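Local coordinates for C alpha-dehydrogenase (Sphingobium sp. SYK-6, PDB 4YAC), which acts as an NAD-dependent short-chain dehydrogenase/reductase of the bacterial lignin beta-aryl ether cleavage pathway and binds NADH, at residues A69-A72 / A73-E77; M124-M127 / P128-E132; Q264-I267 / D268-S272. All blocks are in the same frame, centred on the assembly; numbering follows the deposited sequence.

Interaction 1 (A69-A72 / A73-E77)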
ATOM      1  N   ALA A  69      12.244 -15.173  14.283  1.00 28.79           N
ATOM      2  CA  ALA A  69      12.627 -16.428  14.920  1.00 29.72           C
ATOM      3  C   ALA A  69      11.579 -16.839  15.946  1.00 31.81           C
ATOM      4  O   ALA A  69      11.160 -18.005  16.004  1.00 29.51           O
ATOM      5  CB  ALA A  69      13.992 -16.296  15.574  1.00 34.39           C
ATOM      6  N   ALA A  70      11.151 -15.876  16.755  1.00 27.40           N
ATOM      7  CA  ALA A  70      10.150 -16.143  17.781  1.00 31.75           C
ATOM      8  C   ALA A  70       8.810 -16.491  17.151  1.00 36.67           C
ATOM      9  O   ALA A  70       8.061 -17.293  17.699  1.00 29.60           O
ATOM     10  CB  ALA A  70      10.004 -14.951  18.707  1.00 35.65           C
ATOM     11  N   TYR A  71       8.508 -15.894  16.002  1.00 29.10           N
ATOM     12  CA  TYR A  71       7.246 -16.177  15.328  1.00 25.60           C
ATOM     13  C   TYR A  71       7.210 -17.651  14.932  1.00 31.70           C
ATOM     14  O   TYR A  71       6.224 -18.348  15.174  1.00 30.98           O
ATOM     15  CB  TYR A  71       7.065 -15.275  14.099  1.00 27.98           C
ATOM     16  CG  TYR A  71       5.619 -14.973  13.762  1.00 29.71           C
ATOM     17  CD1 TYR A  71       4.653 -15.969  13.787  1.00 26.20           C
ATOM     18  CD2 TYR A  71       5.220 -13.687  13.426  1.00 22.68           C
ATOM     19  CE1 TYR A  71       3.334 -15.693  13.484  1.00 26.79           C
ATOM     20  CE2 TYR A  71       3.896 -13.399  13.119  1.00 20.54           C
ATOM     21  CZ  TYR A  71       2.960 -14.409  13.154  1.00 21.89           C
ATOM     22  OH  TYR A  71       1.646 -14.131  12.848  1.00 23.46           O
ATOM     23  N   ALA A  72       8.305 -18.131  14.351  1.00 24.48           N
ATOM     24  CA  ALA A  72       8.386 -19.526  13.943  1.00 28.06           C
ATOM     25  C   ALA A  72       8.238 -20.444  15.152  1.00 31.77           C
ATOM     26  O   ALA A  72       7.575 -21.482  15.078  1.00 31.58           O
ATOM     27  CB  ALA A  72       9.689 -19.792  13.240  1.00 27.57           C
ATOM     28  N   ALA A  73       8.853 -20.054  16.263  1.00 30.36           N
ATOM     29  CA  ALA A  73       8.772 -20.841  17.490  1.00 36.19           C
ATOM     30  C   ALA A  73       7.342 -20.866  18.020  1.00 31.55           C
ATOM     31  O   ALA A  73       6.874 -21.895  18.512  1.00 32.72           O
ATOM     32  CB  ALA A  73       9.718 -20.283  18.542  1.00 33.68           C
ATOM     33  N   ALA A  74       6.651 -19.735  17.908  1.00 29.26           N
ATOM     34  CA  ALA A  74       5.285 -19.617  18.406  1.00 27.69           C
ATOM     35  C   ALA A  74       4.325 -20.471  17.589  1.00 35.08           C
ATOM     36  O   ALA A  74       3.389 -21.056  18.132  1.00 34.12           O
ATOM     37  CB  ALA A  74       4.835 -18.165  18.392  1.00 27.79           C
ATOM     38  N   VAL A  75       4.553 -20.543  16.284  1.00 29.07           N
ATOM     39  CA  VAL A  75       3.717 -21.376  15.433  1.00 26.31           C
ATOM     40  C   VAL A  75       4.032 -22.852  15.683  1.00 35.74           C
ATOM     41  O   VAL A  75       3.128 -23.686  15.680  1.00 34.22           O
ATOM     42  CB  VAL A  75       3.894 -21.021  13.945  1.00 29.54           C
ATOM     43  CG1 VAL A  75       3.155 -22.004  13.060  1.00 28.75           C
ATOM     44  CG2 VAL A  75       3.380 -19.616  13.685  1.00 26.01           C
ATOM     45  N   ASP A  76       5.304 -23.180  15.905  1.00 28.84           N
ATOM     46  CA  ASP A  76       5.668 -24.536  16.321  1.00 32.34           C
ATOM     47  C   ASP A  76       4.879 -24.933  17.559  1.00 53.80           C
ATOM     48  O   ASP A  76       4.319 -26.029  17.635  1.00 53.04           O
ATOM     49  CB  ASP A  76       7.157 -24.639  16.638  1.00 30.65           C
ATOM     50  CG  ASP A  76       8.026 -24.716  15.406  1.00 37.90           C
ATOM     51  OD1 ASP A  76       7.516 -24.602  14.269  1.00 38.47           O
ATOM     52  OD2 ASP A  76       9.243 -24.891  15.595  1.00 43.95           O
ATOM     53  N   GLU A  77       4.862 -24.026  18.532  1.00 50.46           N
ATOM     54  CA  GLU A  77       4.154 -24.234  19.787  1.00 40.09           C
ATOM     55  C   GLU A  77       2.670 -24.492  19.538  1.00 32.54           C
ATOM     56  O   GLU A  77       2.076 -25.393  20.138  1.00 38.42           O
ATOM     57  CB  GLU A  77       4.346 -23.025  20.706  1.00 37.07           C
ATOM     58  CG  GLU A  77       3.773 -23.206  22.101  1.00 44.47           C
ATOM     59  CD  GLU A  77       4.048 -22.018  23.006  1.00 39.55           C
ATOM     60  OE1 GLU A  77       5.214 -21.579  23.083  1.00 50.03           O
ATOM     61  OE2 GLU A  77       3.095 -21.523  23.639  1.00 42.54           O
TER
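Ala72 and Ala73 adjoin at the junction of the two segments, so much of the surface they bury comes from the chain itself, while Tyr71, next in buried surface, adds the side-chain contact. Each takes part in a regular alpha-helical i to i+4 bond. Ala73 N donates to Ala69 O over 3.1 Å, and Ala72 O receives the N-H of Asp76 over 3.0 Å, at an angle of 162° on the hydrogen. The Ala73 methyl also packs on the backbone, with CB 3.5 Å from Ala70 O. Asp76 CB lies equally close to Ala72 O, and from there the carboxylate turns to a partner outside this turn: OD1 forms a salt bridge with Arg129. Ala73 is exposed and Ala72 partly so, with the Arg129 side chain against it; each offers little but a methyl group and main chain. This helix, 68-81, links strand 57-62 to strand 87-90, a beta-alpha-beta crossover of the Rossmann fold that passes strands 33-38 and 8-12. Tyr71 lies on its inner face. With chi1 at -151° its ring is held beside its own carbonyl carbon and meets Val75 by the edge: CG2 of Val75 lies near the ring plane, 3.9 Å from Tyr71 CD1. The same methyl is 3.5 Å from Tyr71 O, the acceptor of Val75 N, so one branch of the valine touches both the main chain and the ring of Tyr71. Beyond Val75, the buried ring is packed against Thr12, Asn121 and Leu65. Leu65 belongs to the NADH site, and the bound dinucleotide lies about 8 Å from the Tyr71 side chain at the nearest atoms.

Interaction 2 (M124-M127 / P128-E132)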
ATOM      1  N   MET A 124       4.492 -15.441   5.946  1.00 25.65           N
ATOM      2  CA  MET A 124       5.607 -16.247   5.461  1.00 24.51           C
ATOM      3  C   MET A 124       5.950 -17.395   6.402  1.00 24.31           C
ATOM      4  O   MET A 124       6.600 -18.350   5.994  1.00 27.60           O
ATOM      5  CB  MET A 124       6.841 -15.370   5.246  1.00 25.24           C
ATOM      6  CG  MET A 124       6.658 -14.295   4.181  1.00 30.73           C
ATOM      7  SD  MET A 124       5.948 -14.893   2.634  1.00 27.51           S
ATOM      8  CE  MET A 124       7.084 -16.212   2.223  1.00 31.90           C
ATOM      9  N   THR A 125       5.514 -17.309   7.657  1.00 26.39           N
ATOM     10  CA  THR A 125       5.773 -18.387   8.610  1.00 24.03           C
ATOM     11  C   THR A 125       4.740 -19.496   8.448  1.00 28.06           C
ATOM     12  O   THR A 125       5.079 -20.680   8.493  1.00 30.74           O
ATOM     13  CB  THR A 125       5.760 -17.885  10.074  1.00 27.37           C
ATOM     14  OG1 THR A 125       6.804 -16.922  10.260  1.00 28.41           O
ATOM     15  CG2 THR A 125       5.987 -19.034  11.054  1.00 29.20           C
ATOM     16  N   VAL A 126       3.484 -19.105   8.240  1.00 25.95           N
ATOM     17  CA  VAL A 126       2.368 -20.054   8.256  1.00 26.88           C
ATOM     18  C   VAL A 126       1.949 -20.554   6.872  1.00 29.68           C
ATOM     19  O   VAL A 126       1.676 -21.739   6.697  1.00 28.52           O
ATOM     20  CB  VAL A 126       1.138 -19.417   8.950  1.00 25.58           C
ATOM     21  CG1 VAL A 126      -0.110 -20.288   8.806  1.00 31.90           C
ATOM     22  CG2 VAL A 126       1.438 -19.159  10.419  1.00 24.17           C
ATOM     23  N   MET A 127       1.884 -19.662   5.891  1.00 28.18           N
ATOM     24  CA  MET A 127       1.318 -20.022   4.594  1.00 30.04           C
ATOM     25  C   MET A 127       2.100 -21.143   3.888  1.00 31.75           C
ATOM     26  O   MET A 127       1.492 -22.033   3.288  1.00 35.18           O
ATOM     27  CB  MET A 127       1.225 -18.766   3.717  1.00 30.49           C
ATOM     28  CG  MET A 127       0.871 -18.997   2.267  1.00 32.75           C
ATOM     29  SD  MET A 127       2.342 -18.994   1.230  1.00 37.06           S
ATOM     30  CE  MET A 127       2.955 -17.315   1.434  1.00 33.35           C
ATOM     31  N   PRO A 128       3.442 -21.130   3.972  1.00 31.03           N
ATOM     32  CA  PRO A 128       4.176 -22.267   3.394  1.00 33.82           C
ATOM     33  C   PRO A 128       3.894 -23.605   4.088  1.00 34.77           C
ATOM     34  O   PRO A 128       3.988 -24.656   3.450  1.00 33.74           O
ATOM     35  CB  PRO A 128       5.641 -21.861   3.571  1.00 31.81           C
ATOM     36  CG  PRO A 128       5.609 -20.370   3.578  1.00 28.12           C
ATOM     37  CD  PRO A 128       4.348 -20.017   4.310  1.00 28.22           C
ATOM     38  N   ARG A 129       3.559 -23.570   5.375  1.00 31.46           N
ATOM     39  CA  ARG A 129       3.194 -24.783   6.096  1.00 31.06           C
ATOM     40  C   ARG A 129       1.831 -25.284   5.630  1.00 35.29           C
ATOM     41  O   ARG A 129       1.616 -26.489   5.490  1.00 36.44           O
ATOM     42  CB  ARG A 129       3.180 -24.534   7.604  1.00 36.15           C
ATOM     43  CG  ARG A 129       4.478 -23.969   8.154  1.00 32.50           C
ATOM     44  CD  ARG A 129       4.428 -23.873   9.670  1.00 37.28           C
ATOM     45  NE  ARG A 129       5.594 -23.192  10.227  1.00 39.06           N
ATOM     46  CZ  ARG A 129       6.097 -23.424  11.437  1.00 43.15           C
ATOM     47  NH1 ARG A 129       5.553 -24.338  12.234  1.00 38.60           N
ATOM     48  NH2 ARG A 129       7.158 -22.748  11.850  1.00 36.98           N
ATOM     49  N   MET A 130       0.912 -24.352   5.388  1.00 30.00           N
ATOM     50  CA  MET A 130      -0.404 -24.700   4.865  1.00 35.44           C
ATOM     51  C   MET A 130      -0.286 -25.421   3.528  1.00 37.20           C
ATOM     52  O   MET A 130      -0.912 -26.457   3.315  1.00 35.00           O
ATOM     53  CB  MET A 130      -1.266 -23.453   4.693  1.00 30.85           C
ATOM     54  CG  MET A 130      -1.823 -22.879   5.978  1.00 34.76           C
ATOM     55  SD  MET A 130      -2.639 -21.305   5.667  1.00 32.47           S
ATOM     56  CE  MET A 130      -3.400 -20.984   7.254  1.00 29.14           C
ATOM     57  N   ILE A 131       0.513 -24.854   2.628  1.00 35.41           N
ATOM     58  CA  ILE A 131       0.698 -25.416   1.295  1.00 36.53           C
ATOM     59  C   ILE A 131       1.304 -26.812   1.394  1.00 42.59           C
ATOM     60  O   ILE A 131       0.837 -27.753   0.746  1.00 39.46           O
ATOM     61  CB  ILE A 131       1.592 -24.491   0.424  1.00 33.35           C
ATOM     62  CG1 ILE A 131       0.818 -23.220   0.075  1.00 36.65           C
ATOM     63  CG2 ILE A 131       2.040 -25.191  -0.855  1.00 33.59           C
ATOM     64  CD1 ILE A 131       1.658 -22.127  -0.527  1.00 36.32           C
ATOM     65  N   GLU A 132       2.331 -26.940   2.225  1.00 42.73           N
ATOM     66  CA  GLU A 132       3.041 -28.203   2.401  1.00 48.18           C
ATOM     67  C   GLU A 132       2.113 -29.304   2.924  1.00 40.64           C
ATOM     68  O   GLU A 132       2.241 -30.473   2.543  1.00 37.49           O
ATOM     69  CB  GLU A 132       4.224 -27.994   3.351  1.00 65.70           C
ATOM     70  CG  GLU A 132       4.856 -29.264   3.905  1.00 91.04           C
ATOM     71  CD  GLU A 132       6.024 -28.970   4.827  1.00110.73           C
ATOM     72  OE1 GLU A 132       6.270 -27.778   5.117  1.00115.83           O
ATOM     73  OE2 GLU A 132       6.698 -29.927   5.262  1.00116.90           O
TER
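Arg129 and Thr125 lie side by side and point the same way, and the extended arginine chain runs back until NE meets Thr125 O at 3.1 Å. That bond is weak, with an N-H...O angle of 128°, and the oxygen lies at the guanidinium edge near its plane. One residue earlier, the Pro128 ring stands at about a right angle to the Met127 side chain and lies against the preceding turn, CG 3.3 Å from Met124 O; CB of Met127 and CD of Pro128, 3.4 Å apart, are brought close by the peptide link. Val126 CG1 meets Met130 CE at 3.7 Å, the two side chains meeting aslant. The Met127 and Ile131 side chains lie side by side, with Met127 SD 3.7 Å from Ile131 CD1. Glu101 of the second subunit packs on Met127, Pro128 and Ile131. Since Pro128 has no N-H, Met124 O gets none from it, and the helix is kinked here. Arg129 N bonds weakly to Val126 O, shared with Met130 N at 3.0 Å; Thr125 O, without Arg129 N, receives the weak NE bond from the same residue. NH1 is meanwhile held by Asp76 and Glu79, a pairing that would probably stabilise the guanidinium charge.

Interaction 3 (Q264-I267 / D268-S272)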
ATOM      1  N   GLN A 264     -13.619   7.569  -9.337  1.00 43.86           N
ATOM      2  CA  GLN A 264     -13.849   8.331 -10.562  1.00 45.10           C
ATOM      3  C   GLN A 264     -12.658   9.228 -10.881  1.00 50.97           C
ATOM      4  O   GLN A 264     -12.341   9.455 -12.047  1.00 48.67           O
ATOM      5  CB  GLN A 264     -15.124   9.173 -10.446  1.00 42.52           C
ATOM      6  CG  GLN A 264     -15.604   9.738 -11.769  1.00 51.00           C
ATOM      7  CD  GLN A 264     -15.931   8.649 -12.772  1.00 62.09           C
ATOM      8  OE1 GLN A 264     -16.603   7.671 -12.445  1.00 62.36           O
ATOM      9  NE2 GLN A 264     -15.440   8.803 -13.994  1.00 78.37           N
ATOM     10  N   GLU A 265     -12.004   9.732  -9.839  1.00 48.91           N
ATOM     11  CA  GLU A 265     -10.796  10.532 -10.006  1.00 43.35           C
ATOM     12  C   GLU A 265      -9.754   9.772 -10.818  1.00 37.32           C
ATOM     13  O   GLU A 265      -9.189  10.302 -11.776  1.00 43.31           O
ATOM     14  CB  GLU A 265     -10.212  10.915  -8.645  1.00 41.14           C
ATOM     15  CG  GLU A 265     -10.164  12.407  -8.393  1.00 44.97           C
ATOM     16  CD  GLU A 265      -9.492  12.759  -7.079  1.00 57.65           C
ATOM     17  OE1 GLU A 265      -8.682  11.947  -6.583  1.00 51.00           O
ATOM     18  OE2 GLU A 265      -9.776  13.848  -6.539  1.00 89.95           O
ATOM     19  N   VAL A 266      -9.519   8.523 -10.431  1.00 38.66           N
ATOM     20  CA  VAL A 266      -8.546   7.671 -11.105  1.00 36.88           C
ATOM     21  C   VAL A 266      -8.974   7.382 -12.542  1.00 37.92           C
ATOM     22  O   VAL A 266      -8.181   7.531 -13.471  1.00 45.50           O
ATOM     23  CB  VAL A 266      -8.344   6.344 -10.333  1.00 36.85           C
ATOM     24  CG1 VAL A 266      -7.578   5.327 -11.169  1.00 36.04           C
ATOM     25  CG2 VAL A 266      -7.617   6.603  -9.019  1.00 39.94           C
ATOM     26  N   ILE A 267     -10.227   6.971 -12.720  1.00 40.97           N
ATOM     27  CA  ILE A 267     -10.766   6.699 -14.047  1.00 40.61           C
ATOM     28  C   ILE A 267     -10.632   7.929 -14.944  1.00 42.17           C
ATOM     29  O   ILE A 267     -10.189   7.823 -16.088  1.00 46.90           O
ATOM     30  CB  ILE A 267     -12.253   6.268 -13.976  1.00 44.96           C
ATOM     31  CG1 ILE A 267     -12.412   5.003 -13.124  1.00 48.78           C
ATOM     32  CG2 ILE A 267     -12.835   6.045 -15.374  1.00 47.53           C
ATOM     33  CD1 ILE A 267     -11.570   3.821 -13.576  1.00 47.39           C
ATOM     34  N   ASP A 268     -11.001   9.093 -14.418  1.00 58.67           N
ATOM     35  CA  ASP A 268     -10.919  10.331 -15.183  1.00 49.70           C
ATOM     36  C   ASP A 268      -9.477  10.653 -15.559  1.00 44.11           C
ATOM     37  O   ASP A 268      -9.211  11.144 -16.656  1.00 46.71           O
ATOM     38  CB  ASP A 268     -11.528  11.499 -14.398  1.00 48.47           C
ATOM     39  CG  ASP A 268     -13.043  11.420 -14.309  1.00 49.78           C
ATOM     40  OD1 ASP A 268     -13.645  10.611 -15.045  1.00 53.59           O
ATOM     41  OD2 ASP A 268     -13.633  12.173 -13.507  1.00 61.97           O
ATOM     42  N   ALA A 269      -8.549  10.372 -14.650  1.00 43.77           N
ATOM     43  CA  ALA A 269      -7.137  10.630 -14.904  1.00 41.69           C
ATOM     44  C   ALA A 269      -6.634   9.756 -16.045  1.00 43.18           C
ATOM     45  O   ALA A 269      -5.946  10.235 -16.948  1.00 46.72           O
ATOM     46  CB  ALA A 269      -6.319  10.389 -13.653  1.00 41.51           C
ATOM     47  N   MET A 270      -6.981   8.474 -16.000  1.00 44.08           N
ATOM     48  CA  MET A 270      -6.638   7.555 -17.078  1.00 46.95           C
ATOM     49  C   MET A 270      -7.241   8.025 -18.396  1.00 44.72           C
ATOM     50  O   MET A 270      -6.567   8.050 -19.425  1.00 49.82           O
ATOM     51  CB  MET A 270      -7.129   6.140 -16.769  1.00 48.51           C
ATOM     52  CG  MET A 270      -6.483   5.490 -15.562  1.00 48.28           C
ATOM     53  SD  MET A 270      -7.183   3.859 -15.262  1.00 44.96           S
ATOM     54  CE  MET A 270      -6.161   3.284 -13.908  1.00 41.50           C
ATOM     55  N   MET A 271      -8.514   8.398 -18.358  1.00 51.79           N
ATOM     56  CA  MET A 271      -9.226   8.791 -19.567  1.00 51.27           C
ATOM     57  C   MET A 271      -8.798  10.169 -20.078  1.00 46.32           C
ATOM     58  O   MET A 271      -9.089  10.526 -21.219  1.00 49.37           O
ATOM     59  CB  MET A 271     -10.738   8.783 -19.318  1.00 49.92           C
ATOM     60  CG  MET A 271     -11.357   7.398 -19.130  1.00 51.13           C
ATOM     61  SD  MET A 271     -10.940   6.209 -20.425  1.00 60.07           S
ATOM     62  CE  MET A 271     -11.325   7.148 -21.900  1.00 62.53           C
ATOM     63  N   SER A 272      -8.103  10.939 -19.245  1.00 52.25           N
ATOM     64  CA  SER A 272      -7.682  12.283 -19.638  1.00 54.47           C
ATOM     65  C   SER A 272      -6.570  12.234 -20.686  1.00 57.54           C
ATOM     66  O   SER A 272      -6.283  13.236 -21.340  1.00 65.07           O
ATOM     67  CB  SER A 272      -7.218  13.085 -18.420  1.00 69.03           C
ATOM     68  OG  SER A 272      -5.947  12.651 -17.971  1.00 73.57           O
TER
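Gln264 swings its CG anti to its backbone N and then bends at chi2, 61°, which folds the amide over toward the next turn. Asp268 CG stands anti to the carbonyl carbon (chi1 -72°), beside the backbone N, leaning back toward Gln264. The two side chains meet where NE2 of Gln264 donates to OD1 of Asp268 over 2.8 Å. The bond is lopsided in its geometry. OD1 lies in the amide plane of Gln264, so the donor is used squarely, whereas the nitrogen stands 43° out of the carboxylate plane. The same pair is joined through the main chain, Asp268 N reaching Gln264 O at 2.7 Å, and the side-chain bond therefore closes a ring over one turn at the helix surface. This turn belongs to the last part of helix 255-271, which follows the final strand of the parallel sheet, 248-249, and lies far out from the centre of the chain. The second subunit covers much of it: Glu265 forms a salt bridge with its Arg172 and a hydrogen bond with its Trp248, Val266 and Ala269 pack on that Trp248, and Ile267 and Met271 on its Ala256. Val266 and Met270 run side by side in the same direction. Because the methionine is extended beyond CG, its CE comes within 3.7 Å of Val266 CG1. Ile267 is joined to Met271 mainly through the backbone, Met271 N donating to Ile267 O at 2.9 Å, with the side chains in looser contact at 4.3 Å between Ile267 CG2 and Met271 CG. At the far end the Ser272 hydroxyl OG donates to Ala269 O over 2.6 Å, while Ser272 N makes weak bonds to the oxygens of both Asp268 and Ala269.

From the N terminus the three contacts follow in series, none enclosing or crossing another, and each closes only a single helical turn. Interaction 1 lies on helix 68-81 and interaction 2 near the end of helix 105-133, both within the Rossmann domain. Their centres are 13 Å apart and they touch directly: besides the Asp76-Arg129 salt bridge, Val75 CG2 lies 3.7 Å from Thr125 CG2, so the two helices are packed together beside the sheet. Interaction 3, on helix 255-271, is separate, its nearest atoms about 27 Å from interaction 2 and about 32 Å from interaction 1. Interactions 2 and 3 both meet the second subunit, so both the Rossmann core and the C-terminal helix take part in the subunit interface.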